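Local coordinates for TRAP dicarboxylate ABC transporter, substrate-binding protein (Roseobacter denitrificans, PDB 4OVQ) that binds beta-D-glucuronate as a periplasmic solute-binding protein and probably delivers it to a TRAP-type membrane transporter, at residues Gln70-Arg78 against Asn86-Leu95; Gly144-Ile155 against Ala221-Ile232. One frame throughout, in Å; residues are numbered along the deposited sequence.

Contact 1: Gln70-Arg78 against Asn86-Leu95; sequences QPDAIEQVR and NFNLGPIGPL. With BDP (beta-D-glucopyranuronic acid), chain C.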
loop_
_atom_site.group_PDB
_atom_site.type_symbol
_atom_site.label_atom_id
_atom_site.label_comp_id
_atom_site.label_asym_id
_atom_site.label_seq_id
_atom_site.Cartn_x
_atom_site.Cartn_y
_atom_site.Cartn_z
ATOM N N GLN A 70 6.878 8.095 3.787
ATOM C CA GLN A 70 7.051 6.665 3.687
ATOM C C GLN A 70 8.425 6.293 3.071
ATOM O O GLN A 70 9.113 5.412 3.600
ATOM C CB GLN A 70 5.852 6.007 2.986
ATOM C CG GLN A 70 5.901 4.499 3.061
ATOM C CD GLN A 70 4.576 3.768 3.040
ATOM O OE1 GLN A 70 4.527 2.624 3.458
ATOM N NE2 GLN A 70 3.500 4.428 2.593
ATOM N N PRO A 71 8.850 6.952 1.985
ATOM C CA PRO A 71 10.193 6.557 1.511
ATOM C C PRO A 71 11.317 6.786 2.538
ATOM O O PRO A 71 12.254 6.006 2.632
ATOM C CB PRO A 71 10.384 7.445 0.281
ATOM C CG PRO A 71 8.963 7.695 -0.216
ATOM C CD PRO A 71 8.187 7.886 1.062
ATOM N N ASP A 72 11.231 7.862 3.291
ATOM C CA ASP A 72 12.214 8.125 4.305
ATOM C C ASP A 72 12.156 7.044 5.394
ATOM O O ASP A 72 13.185 6.517 5.817
ATOM C CB ASP A 72 12.065 9.558 4.832
ATOM C CG ASP A 72 12.411 10.618 3.760
ATOM O OD1 ASP A 72 13.126 10.273 2.794
ATOM O OD2 ASP A 72 11.973 11.789 3.867
ATOM N N ALA A 73 10.957 6.649 5.812
ATOM C CA ALA A 73 10.868 5.654 6.837
ATOM C C ALA A 73 11.421 4.330 6.353
ATOM O O ALA A 73 12.011 3.595 7.130
ATOM C CB ALA A 73 9.421 5.494 7.286
ATOM N N ILE A 74 11.133 3.968 5.107
ATOM C CA ILE A 74 11.685 2.733 4.530
ATOM C C ILE A 74 13.222 2.777 4.617
ATOM O O ILE A 74 13.843 1.800 5.033
ATOM C CB ILE A 74 11.188 2.508 3.101
ATOM C CG1 ILE A 74 9.676 2.178 3.087
ATOM C CG2 ILE A 74 12.034 1.415 2.394
ATOM C CD1 ILE A 74 9.038 2.513 1.755
ATOM N N GLU A 75 13.835 3.895 4.253
ATOM C CA GLU A 75 15.276 4.000 4.383
ATOM C C GLU A 75 15.744 3.865 5.839
ATOM O O GLU A 75 16.805 3.264 6.121
ATOM C CB GLU A 75 15.767 5.319 3.764
ATOM C CG GLU A 75 17.283 5.384 3.620
ATOM C CD GLU A 75 17.845 4.065 3.093
ATOM O OE1 GLU A 75 17.491 3.683 1.959
ATOM O OE2 GLU A 75 18.600 3.387 3.842
ATOM N N GLN A 76 15.004 4.442 6.786
ATOM C CA GLN A 76 15.398 4.337 8.198
ATOM C C GLN A 76 15.363 2.876 8.673
ATOM O O GLN A 76 16.236 2.440 9.409
ATOM C CB GLN A 76 14.515 5.209 9.097
ATOM C CG GLN A 76 14.642 6.692 8.884
ATOM C CD GLN A 76 13.664 7.480 9.759
ATOM O OE1 GLN A 76 13.597 7.284 10.970
ATOM N NE2 GLN A 76 12.894 8.351 9.134
ATOM N N VAL A 77 14.348 2.120 8.264
ATOM C CA VAL A 77 14.273 0.712 8.656
ATOM C C VAL A 77 15.428 -0.064 8.017
ATOM O O VAL A 77 16.121 -0.823 8.687
ATOM C CB VAL A 77 12.883 0.098 8.341
ATOM C CG1 VAL A 77 12.877 -1.377 8.549
ATOM C CG2 VAL A 77 11.860 0.695 9.306
ATOM N N ARG A 78 15.681 0.184 6.748
ATOM C CA ARG A 78 16.755 -0.537 6.055
ATOM C C ARG A 78 18.110 -0.244 6.732
ATOM O O ARG A 78 18.931 -1.140 6.943
ATOM C CB ARG A 78 16.794 -0.099 4.599
ATOM C CG ARG A 78 17.712 -0.939 3.772
ATOM C CD ARG A 78 17.694 -0.537 2.315
ATOM N NE ARG A 78 18.493 -1.480 1.532
ATOM C CZ ARG A 78 19.321 -1.157 0.544
ATOM N NH1 ARG A 78 19.496 0.117 0.193
ATOM N NH2 ARG A 78 19.994 -2.118 -0.088
ATOM N N ASN A 86 5.042 -0.379 9.320
ATOM C CA ASN A 86 3.971 -0.880 8.487
ATOM C C ASN A 86 4.077 -0.108 7.175
ATOM O O ASN A 86 3.728 1.070 7.112
ATOM C CB ASN A 86 2.609 -0.674 9.174
ATOM C CG ASN A 86 1.438 -0.625 8.195
ATOM O OD1 ASN A 86 0.510 0.167 8.356
ATOM N ND2 ASN A 86 1.488 -1.452 7.168
ATOM N N PHE A 87 4.580 -0.779 6.158
ATOM C CA PHE A 87 4.814 -0.188 4.865
ATOM C C PHE A 87 3.871 -0.766 3.787
ATOM O O PHE A 87 3.746 -1.992 3.604
ATOM C CB PHE A 87 6.272 -0.384 4.417
ATOM C CG PHE A 87 7.278 0.268 5.299
ATOM C CD1 PHE A 87 7.046 1.527 5.817
ATOM C CD2 PHE A 87 8.465 -0.395 5.590
ATOM C CE1 PHE A 87 7.982 2.135 6.644
ATOM C CE2 PHE A 87 9.415 0.187 6.399
ATOM C CZ PHE A 87 9.175 1.451 6.919
ATOM N N ASN A 88 3.264 0.144 3.034
ATOM C CA ASN A 88 2.643 -0.224 1.759
ATOM C C ASN A 88 3.735 -0.675 0.790
ATOM O O ASN A 88 4.823 -0.089 0.764
ATOM C CB ASN A 88 1.984 1.015 1.198
ATOM C CG ASN A 88 1.104 0.749 -0.016
ATOM O OD1 ASN A 88 1.552 0.908 -1.165
ATOM N ND2 ASN A 88 -0.166 0.456 0.222
ATOM N N LEU A 89 3.487 -1.698 -0.015
ATOM C CA LEU A 89 4.547 -2.164 -0.928
ATOM C C LEU A 89 4.838 -1.228 -2.096
ATOM O O LEU A 89 5.879 -1.344 -2.723
ATOM C CB LEU A 89 4.284 -3.593 -1.413
ATOM C CG LEU A 89 5.096 -4.604 -0.602
ATOM C CD1 LEU A 89 4.682 -4.664 0.846
ATOM C CD2 LEU A 89 5.031 -5.998 -1.249
ATOM N N GLY A 90 3.934 -0.286 -2.368
ATOM C CA GLY A 90 4.136 0.683 -3.438
ATOM C C GLY A 90 5.477 1.385 -3.404
ATOM O O GLY A 90 6.263 1.323 -4.339
ATOM N N PRO A 91 5.776 2.062 -2.306
ATOM C CA PRO A 91 7.074 2.753 -2.169
ATOM C C PRO A 91 8.268 1.827 -1.909
ATOM O O PRO A 91 9.414 2.279 -1.998
ATOM C CB PRO A 91 6.831 3.714 -0.998
ATOM C CG PRO A 91 5.328 3.759 -0.829
ATOM C CD PRO A 91 4.852 2.416 -1.226
ATOM N N ILE A 92 8.002 0.554 -1.612
ATOM C CA ILE A 92 9.079 -0.455 -1.545
ATOM C C ILE A 92 9.553 -0.908 -2.934
ATOM O O ILE A 92 10.730 -1.307 -3.115
ATOM C CB ILE A 92 8.669 -1.673 -0.694
ATOM C CG1 ILE A 92 8.430 -1.226 0.762
ATOM C CG2 ILE A 92 9.716 -2.789 -0.799
ATOM C CD1 ILE A 92 7.997 -2.288 1.654
ATOM N N GLY A 93 8.701 -0.767 -3.936
ATOM C CA GLY A 93 9.002 -1.309 -5.255
ATOM C C GLY A 93 10.274 -0.769 -5.866
ATOM O O GLY A 93 11.020 -1.539 -6.465
ATOM N N PRO A 94 10.517 0.536 -5.731
ATOM C CA PRO A 94 11.740 1.053 -6.376
ATOM C C PRO A 94 13.016 0.471 -5.750
ATOM O O PRO A 94 14.037 0.417 -6.439
ATOM C CB PRO A 94 11.642 2.551 -6.138
ATOM C CG PRO A 94 10.102 2.816 -6.101
ATOM C CD PRO A 94 9.606 1.620 -5.299
ATOM N N LEU A 95 12.948 -0.001 -4.506
ATOM C CA LEU A 95 14.096 -0.594 -3.816
ATOM C C LEU A 95 14.254 -2.102 -4.106
ATOM O O LEU A 95 15.376 -2.632 -4.088
ATOM C CB LEU A 95 13.940 -0.388 -2.309
ATOM C CG LEU A 95 14.893 -1.166 -1.390
ATOM C CD1 LEU A 95 16.297 -0.627 -1.522
ATOM C CD2 LEU A 95 14.455 -1.126 0.075
HETATM C C1 BDP C . -2.415 4.235 1.510
HETATM C C2 BDP C . -1.340 3.414 2.175
HETATM C C3 BDP C . -0.365 4.354 2.737
HETATM C C4 BDP C . 0.213 5.208 1.658
HETATM C C5 BDP C . -0.883 5.956 0.936
HETATM C C6 BDP C . -0.362 6.817 -0.225
HETATM O O2 BDP C . -2.011 2.701 3.268
HETATM O O3 BDP C . 0.739 3.505 3.227
HETATM O O4 BDP C . 1.190 6.168 2.243
HETATM O O5 BDP C . -1.866 5.063 0.429
HETATM O O6A BDP C . 0.764 7.385 -0.110
HETATM O O1 BDP C . -3.406 3.454 0.908
HETATM O O6B BDP C . -1.197 7.003 -1.145
#
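Ile74 lays its CG1 almost squarely over the centre of the Phe87 ring, a CH-pi contact with the carbon 3.6 Å from the ring centroid and 4° off the normal. Ile74 CG1 stands anti to its own carbonyl carbon (chi1 -69°), which sets the methylene over the ring; the extended next torsion sends CD1 to Pro91 CB, 3.7 Å away, and to Ile92 CG1. The rim of the same ring is lined by the helix: Ala73 CB touches CE1, and Val77 CG2 comes to CZ from the edge at 3.7 Å. Replacing Phe87 with an alanine would probably open a gap under Ile74 CG1 and take away the surface that Ala73 and Val77 pack against. Farther along, Leu95 CD1 covers one face of the Arg78 guanidinium toward its rim, 3.7 Å from CZ; Arg78 NE is bonded to the backbone oxygen of Lys133. The polar contacts gather at the first helical turn. Asn88 N donates to Gln70 OE1 at 2.8 Å, a bent bond of 136° at the hydrogen. With OE1 held, the amide turns NE2 to the sugar, where it donates to O3 of the bound glucuronate at 3.0 Å. Gln70 is thus a two-ended link from strand backbone to ligand. Asn88 CB also lies against that O3, while its OD1 accepts from Gly90 N at 2.9 Å, an N-cap bond to the short helix 89-92, and its ND2 is bonded to Glu234, which also binds the glucuronate. The axes of segments 70-78 and 86-88 come within 9.5 Å, where helix 70-79 packs on strand 84-88 of the five-stranded sheet; Trp29 and Cys237, from flanking strands 25-29 and 234-239, also touch Phe87.

Contact 2: Gly144-Ile155 against Ala221-Ile232; sequences GARSFYNGEKPI and AGFYSLSQHLII. With BDP (beta-D-glucopyranuronic acid), chain C.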
loop_
_atom_site.group_PDB
_atom_site.type_symbol
_atom_site.label_atom_id
_atom_site.label_comp_id
_atom_site.label_asym_id
_atom_site.label_seq_id
_atom_site.Cartn_x
_atom_site.Cartn_y
_atom_site.Cartn_z
ATOM N N GLY A 144 -6.934 -2.975 0.507
ATOM C CA GLY A 144 -7.961 -2.934 -0.501
ATOM C C GLY A 144 -7.482 -2.604 -1.894
ATOM O O GLY A 144 -6.339 -2.844 -2.252
ATOM N N ALA A 145 -8.436 -2.160 -2.714
ATOM C CA ALA A 145 -8.133 -1.632 -4.039
ATOM C C ALA A 145 -8.141 -0.104 -4.036
ATOM O O ALA A 145 -8.975 0.526 -3.381
ATOM C CB ALA A 145 -9.131 -2.129 -5.052
ATOM N N ARG A 146 -7.221 0.467 -4.815
ATOM C CA ARG A 146 -7.115 1.898 -5.026
ATOM C C ARG A 146 -7.899 2.332 -6.274
ATOM O O ARG A 146 -7.799 1.697 -7.319
ATOM C CB ARG A 146 -5.628 2.291 -5.185
ATOM C CG ARG A 146 -4.755 1.844 -4.054
ATOM C CD ARG A 146 -3.277 2.123 -4.312
ATOM N NE ARG A 146 -2.933 3.534 -4.364
ATOM C CZ ARG A 146 -2.383 4.215 -3.358
ATOM N NH1 ARG A 146 -2.244 3.660 -2.161
ATOM N NH2 ARG A 146 -2.076 5.475 -3.536
ATOM N N SER A 147 -8.653 3.410 -6.137
ATOM C CA SER A 147 -9.430 3.994 -7.230
ATOM C C SER A 147 -9.261 5.509 -7.300
ATOM O O SER A 147 -8.897 6.145 -6.310
ATOM C CB SER A 147 -10.911 3.700 -7.037
ATOM O OG SER A 147 -11.176 2.316 -7.175
ATOM N N PHE A 148 -9.564 6.079 -8.469
ATOM C CA PHE A 148 -9.372 7.492 -8.708
ATOM C C PHE A 148 -10.387 8.359 -7.989
ATOM O O PHE A 148 -11.568 8.017 -7.870
ATOM C CB PHE A 148 -9.486 7.819 -10.212
ATOM C CG PHE A 148 -8.380 7.250 -11.045
ATOM C CD1 PHE A 148 -7.078 7.694 -10.883
ATOM C CD2 PHE A 148 -8.639 6.294 -12.023
ATOM C CE1 PHE A 148 -6.062 7.178 -11.664
ATOM C CE2 PHE A 148 -7.632 5.790 -12.790
ATOM C CZ PHE A 148 -6.329 6.230 -12.600
ATOM N N TYR A 149 -9.943 9.528 -7.559
ATOM C CA TYR A 149 -10.857 10.556 -7.113
ATOM C C TYR A 149 -10.386 11.944 -7.551
ATOM O O TYR A 149 -9.191 12.197 -7.658
ATOM C CB TYR A 149 -11.075 10.508 -5.602
ATOM C CG TYR A 149 -9.854 10.396 -4.695
ATOM C CD1 TYR A 149 -9.230 11.511 -4.203
ATOM C CD2 TYR A 149 -9.431 9.157 -4.232
ATOM C CE1 TYR A 149 -8.173 11.418 -3.311
ATOM C CE2 TYR A 149 -8.366 9.031 -3.347
ATOM C CZ TYR A 149 -7.741 10.174 -2.885
ATOM O OH TYR A 149 -6.691 10.037 -1.994
ATOM N N ASN A 150 -11.333 12.843 -7.805
ATOM C CA ASN A 150 -11.012 14.210 -8.191
ATOM C C ASN A 150 -12.221 15.092 -7.934
ATOM O O ASN A 150 -13.299 14.586 -7.631
ATOM C CB ASN A 150 -10.568 14.308 -9.647
ATOM C CG ASN A 150 -11.730 14.200 -10.621
ATOM O OD1 ASN A 150 -12.196 15.215 -11.153
ATOM N ND2 ASN A 150 -12.198 12.980 -10.860
ATOM N N GLY A 151 -12.032 16.399 -8.068
ATOM C CA GLY A 151 -13.059 17.354 -7.699
ATOM C C GLY A 151 -13.881 17.853 -8.878
ATOM O O GLY A 151 -14.891 18.519 -8.678
ATOM N N GLU A 152 -13.476 17.494 -10.091
ATOM C CA GLU A 152 -14.065 18.080 -11.303
ATOM C C GLU A 152 -15.168 17.222 -11.935
ATOM O O GLU A 152 -16.264 17.711 -12.232
ATOM C CB GLU A 152 -12.957 18.331 -12.333
ATOM C CG GLU A 152 -13.419 18.593 -13.777
ATOM C CD GLU A 152 -12.248 18.514 -14.772
ATOM O OE1 GLU A 152 -11.110 18.231 -14.338
ATOM O OE2 GLU A 152 -12.458 18.722 -15.986
ATOM N N LYS A 153 -14.887 15.944 -12.160
ATOM C CA LYS A 153 -15.805 15.116 -12.929
ATOM C C LYS A 153 -15.593 13.631 -12.713
ATOM O O LYS A 153 -14.512 13.209 -12.323
ATOM C CB LYS A 153 -15.603 15.387 -14.419
ATOM C CG LYS A 153 -14.202 15.026 -14.902
ATOM C CD LYS A 153 -13.921 15.540 -16.300
ATOM C CE LYS A 153 -12.488 15.267 -16.678
ATOM N NZ LYS A 153 -12.215 15.505 -18.113
ATOM N N PRO A 154 -16.623 12.825 -12.990
ATOM C CA PRO A 154 -16.439 11.375 -12.985
ATOM C C PRO A 154 -15.427 10.912 -14.025
ATOM O O PRO A 154 -15.279 11.543 -15.073
ATOM C CB PRO A 154 -17.826 10.842 -13.385
ATOM C CG PRO A 154 -18.778 11.940 -13.053
ATOM C CD PRO A 154 -18.027 13.217 -13.217
ATOM N N ILE A 155 -14.750 9.809 -13.728
ATOM C CA ILE A 155 -13.904 9.108 -14.691
ATOM C C ILE A 155 -14.568 7.798 -15.096
ATOM O O ILE A 155 -14.832 6.946 -14.244
ATOM C CB ILE A 155 -12.524 8.772 -14.079
ATOM C CG1 ILE A 155 -11.733 10.055 -13.853
ATOM C CG2 ILE A 155 -11.755 7.809 -14.983
ATOM C CD1 ILE A 155 -10.587 9.876 -12.826
ATOM N N ALA A 221 -12.144 16.606 -3.005
ATOM C CA ALA A 221 -12.173 15.812 -4.235
ATOM C C ALA A 221 -13.399 14.879 -4.228
ATOM O O ALA A 221 -13.285 13.670 -3.995
ATOM C CB ALA A 221 -10.881 14.997 -4.358
ATOM N N GLY A 222 -14.584 15.414 -4.506
ATOM C CA GLY A 222 -15.802 14.659 -4.240
ATOM C C GLY A 222 -16.375 13.721 -5.287
ATOM O O GLY A 222 -17.530 13.276 -5.137
ATOM N N PHE A 223 -15.626 13.431 -6.344
ATOM C CA PHE A 223 -15.994 12.351 -7.269
ATOM C C PHE A 223 -15.059 11.165 -7.034
ATOM O O PHE A 223 -13.840 11.314 -7.129
ATOM C CB PHE A 223 -15.878 12.789 -8.736
ATOM C CG PHE A 223 -16.853 13.857 -9.137
ATOM C CD1 PHE A 223 -18.162 13.533 -9.440
ATOM C CD2 PHE A 223 -16.456 15.172 -9.224
ATOM C CE1 PHE A 223 -19.058 14.511 -9.810
ATOM C CE2 PHE A 223 -17.344 16.152 -9.597
ATOM C CZ PHE A 223 -18.644 15.818 -9.884
ATOM N N TYR A 224 -15.613 9.994 -6.743
ATOM C CA TYR A 224 -14.810 8.784 -6.549
ATOM C C TYR A 224 -15.256 7.771 -7.596
ATOM O O TYR A 224 -16.447 7.422 -7.694
ATOM C CB TYR A 224 -15.003 8.240 -5.139
ATOM C CG TYR A 224 -14.048 7.142 -4.681
ATOM C CD1 TYR A 224 -14.348 5.804 -4.899
ATOM C CD2 TYR A 224 -12.888 7.447 -3.969
ATOM C CE1 TYR A 224 -13.495 4.791 -4.452
ATOM C CE2 TYR A 224 -12.027 6.456 -3.520
ATOM C CZ TYR A 224 -12.332 5.124 -3.770
ATOM O OH TYR A 224 -11.500 4.127 -3.309
ATOM N N SER A 225 -14.307 7.323 -8.400
ATOM C CA SER A 225 -14.574 6.441 -9.529
ATOM C C SER A 225 -13.854 5.124 -9.327
ATOM O O SER A 225 -12.629 5.095 -9.243
ATOM C CB SER A 225 -14.103 7.087 -10.846
ATOM O OG SER A 225 -14.792 8.291 -11.134
ATOM N N LEU A 226 -14.623 4.033 -9.284
ATOM C CA LEU A 226 -14.133 2.709 -8.912
ATOM C C LEU A 226 -13.352 1.989 -10.001
ATOM O O LEU A 226 -13.746 0.921 -10.486
ATOM C CB LEU A 226 -15.290 1.825 -8.423
ATOM C CG LEU A 226 -15.857 2.293 -7.079
ATOM C CD1 LEU A 226 -17.299 1.877 -6.873
ATOM C CD2 LEU A 226 -15.013 1.775 -5.923
ATOM N N SER A 227 -12.210 2.572 -10.351
ATOM C CA SER A 227 -11.285 1.984 -11.308
ATOM C C SER A 227 -10.612 0.758 -10.733
ATOM O O SER A 227 -10.282 -0.165 -11.451
ATOM C CB SER A 227 -10.219 3.023 -11.676
ATOM O OG SER A 227 -9.713 3.635 -10.495
ATOM N N GLN A 228 -10.363 0.766 -9.424
ATOM C CA GLN A 228 -9.696 -0.354 -8.781
ATOM C C GLN A 228 -8.478 -0.817 -9.584
ATOM O O GLN A 228 -8.264 -2.005 -9.811
ATOM C CB GLN A 228 -10.696 -1.495 -8.600
ATOM C CG GLN A 228 -11.857 -1.113 -7.696
ATOM C CD GLN A 228 -12.921 -2.196 -7.609
ATOM O OE1 GLN A 228 -13.160 -2.929 -8.570
ATOM N NE2 GLN A 228 -13.565 -2.295 -6.453
ATOM N N HIS A 229 -7.644 0.159 -9.948
ATOM C CA HIS A 229 -6.521 -0.036 -10.861
ATOM C C HIS A 229 -5.278 -0.609 -10.194
ATOM O O HIS A 229 -4.416 -1.158 -10.879
ATOM C CB HIS A 229 -6.161 1.292 -11.527
ATOM C CG HIS A 229 -5.981 2.418 -10.554
ATOM N ND1 HIS A 229 -6.969 3.340 -10.298
ATOM C CD2 HIS A 229 -4.936 2.750 -9.760
ATOM C CE1 HIS A 229 -6.546 4.187 -9.377
ATOM N NE2 HIS A 229 -5.315 3.841 -9.030
ATOM N N LEU A 230 -5.168 -0.455 -8.871
ATOM C CA LEU A 230 -4.048 -1.007 -8.117
ATOM C C LEU A 230 -4.600 -1.735 -6.899
ATOM O O LEU A 230 -5.509 -1.201 -6.215
ATOM C CB LEU A 230 -3.104 0.114 -7.669
ATOM C CG LEU A 230 -2.210 0.720 -8.768
ATOM C CD1 LEU A 230 -1.581 2.045 -8.323
ATOM C CD2 LEU A 230 -1.137 -0.273 -9.185
ATOM N N ILE A 231 -4.046 -2.927 -6.628
ATOM C CA ILE A 231 -4.373 -3.696 -5.442
ATOM C C ILE A 231 -3.025 -4.089 -4.830
ATOM O O ILE A 231 -2.375 -5.036 -5.249
ATOM C CB ILE A 231 -5.234 -4.924 -5.808
ATOM C CG1 ILE A 231 -6.520 -4.457 -6.466
ATOM C CG2 ILE A 231 -5.547 -5.738 -4.572
ATOM C CD1 ILE A 231 -7.410 -5.625 -6.974
ATOM N N ILE A 232 -2.583 -3.269 -3.874
ATOM C CA ILE A 232 -1.242 -3.335 -3.318
ATOM C C ILE A 232 -1.335 -3.739 -1.841
ATOM O O ILE A 232 -2.059 -3.094 -1.083
ATOM C CB ILE A 232 -0.573 -1.946 -3.441
ATOM C CG1 ILE A 232 -0.564 -1.481 -4.898
ATOM C CG2 ILE A 232 0.813 -1.988 -2.869
ATOM C CD1 ILE A 232 0.060 -0.109 -5.099
HETATM C C1 BDP C . -2.415 4.235 1.510
HETATM C C2 BDP C . -1.340 3.414 2.175
HETATM C C3 BDP C . -0.365 4.354 2.737
HETATM C C4 BDP C . 0.213 5.208 1.658
HETATM C C5 BDP C . -0.883 5.956 0.936
HETATM C C6 BDP C . -0.362 6.817 -0.225
HETATM O O2 BDP C . -2.011 2.701 3.268
HETATM O O3 BDP C . 0.739 3.505 3.227
HETATM O O4 BDP C . 1.190 6.168 2.243
HETATM O O5 BDP C . -1.866 5.063 0.429
HETATM O O6A BDP C . 0.764 7.385 -0.110
HETATM O O1 BDP C . -3.406 3.454 0.908
HETATM O O6B BDP C . -1.197 7.003 -1.145
HETATM O O HOH W 1 -3.951 -1.239 -2.060
HETATM O O HOH W 2 -4.512 -4.495 -0.439
HETATM O O HOH W 3 -11.278 1.514 -4.523
HETATM O O HOH W 4 -12.947 10.328 -9.874
#
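The His229 imidazole is sandwiched: Arg146 O sits over the centre of one face, 3.4 Å above the plane, and the Phe148 ring covers the other. Those two rings are oblique, their planes at 31° and centroids 4.2 Å apart. At the His229 rim, ND1 shares a hydrogen bond with Ser227 OG, and NE2 is bonded to Glu206. The Phe223 ring carries Lys153 CA and Pro154 CD over one face, the proline as a CH-pi contact, with Asn150 O at its edge. Tyr149 meets Ala221 CB with its ring edge and Tyr224 CE2 obliquely; its OH is bonded to His217.

Hydroxyls splice the strands where their pairing is broken. Ser147 OG accepts from Gln228 N at 2.8 Å, and Ser227 OG takes Phe148 N. Regular bonds resume around them, Arg146 N to Leu230 O at one end and a mutual Asn150-Phe223 pair at the other. Asn150 OD1 then receives Glu152 N and Lys153 N from one face of its amide, an Asx turn widened to an Asx motif by the second bond; Ile155 N donates to Ser225 OG, which is also bonded to Asn288 of strand 286-289.

Arg146 bends at chi3 (66°), its CD against Leu230 CB, and clamps the sugar acid: NH1 donates to ring oxygen O5 and NH2 to carboxylate oxygen O6B, both at 3.0 Å. Glu206 holds Arg146 NE in a salt bridge and probably balances its charge. Two antiparallel inner strands, one kinked around Leu226 so that their pairing is interrupted, presenting an arginine to a carboxylate, suit the organic-acid site of a TRAP solute-binding protein.

How the contacts relate
Both contacts are largely buried, yet they lie on opposite sides of the chain's centre, about 23 Å apart between centres. Contact 1 backs a helix onto the five-stranded sheet and is chiefly apolar; contact 2 joins the two inner strands of the four-stranded sheet through backbone, hydroxyl and water bonds, and its turn at Glu152 reaches the exposed surface. They converge on the glucuronate, where contact 1 offers a neutral amide to a sugar hydroxyl and contact 2 a guanidinium to the ring oxygen and the carboxylate. They also touch directly: Ile232 CG2 packs 3.4 Å from Asn88 OD1, beside the capped helix 89-92.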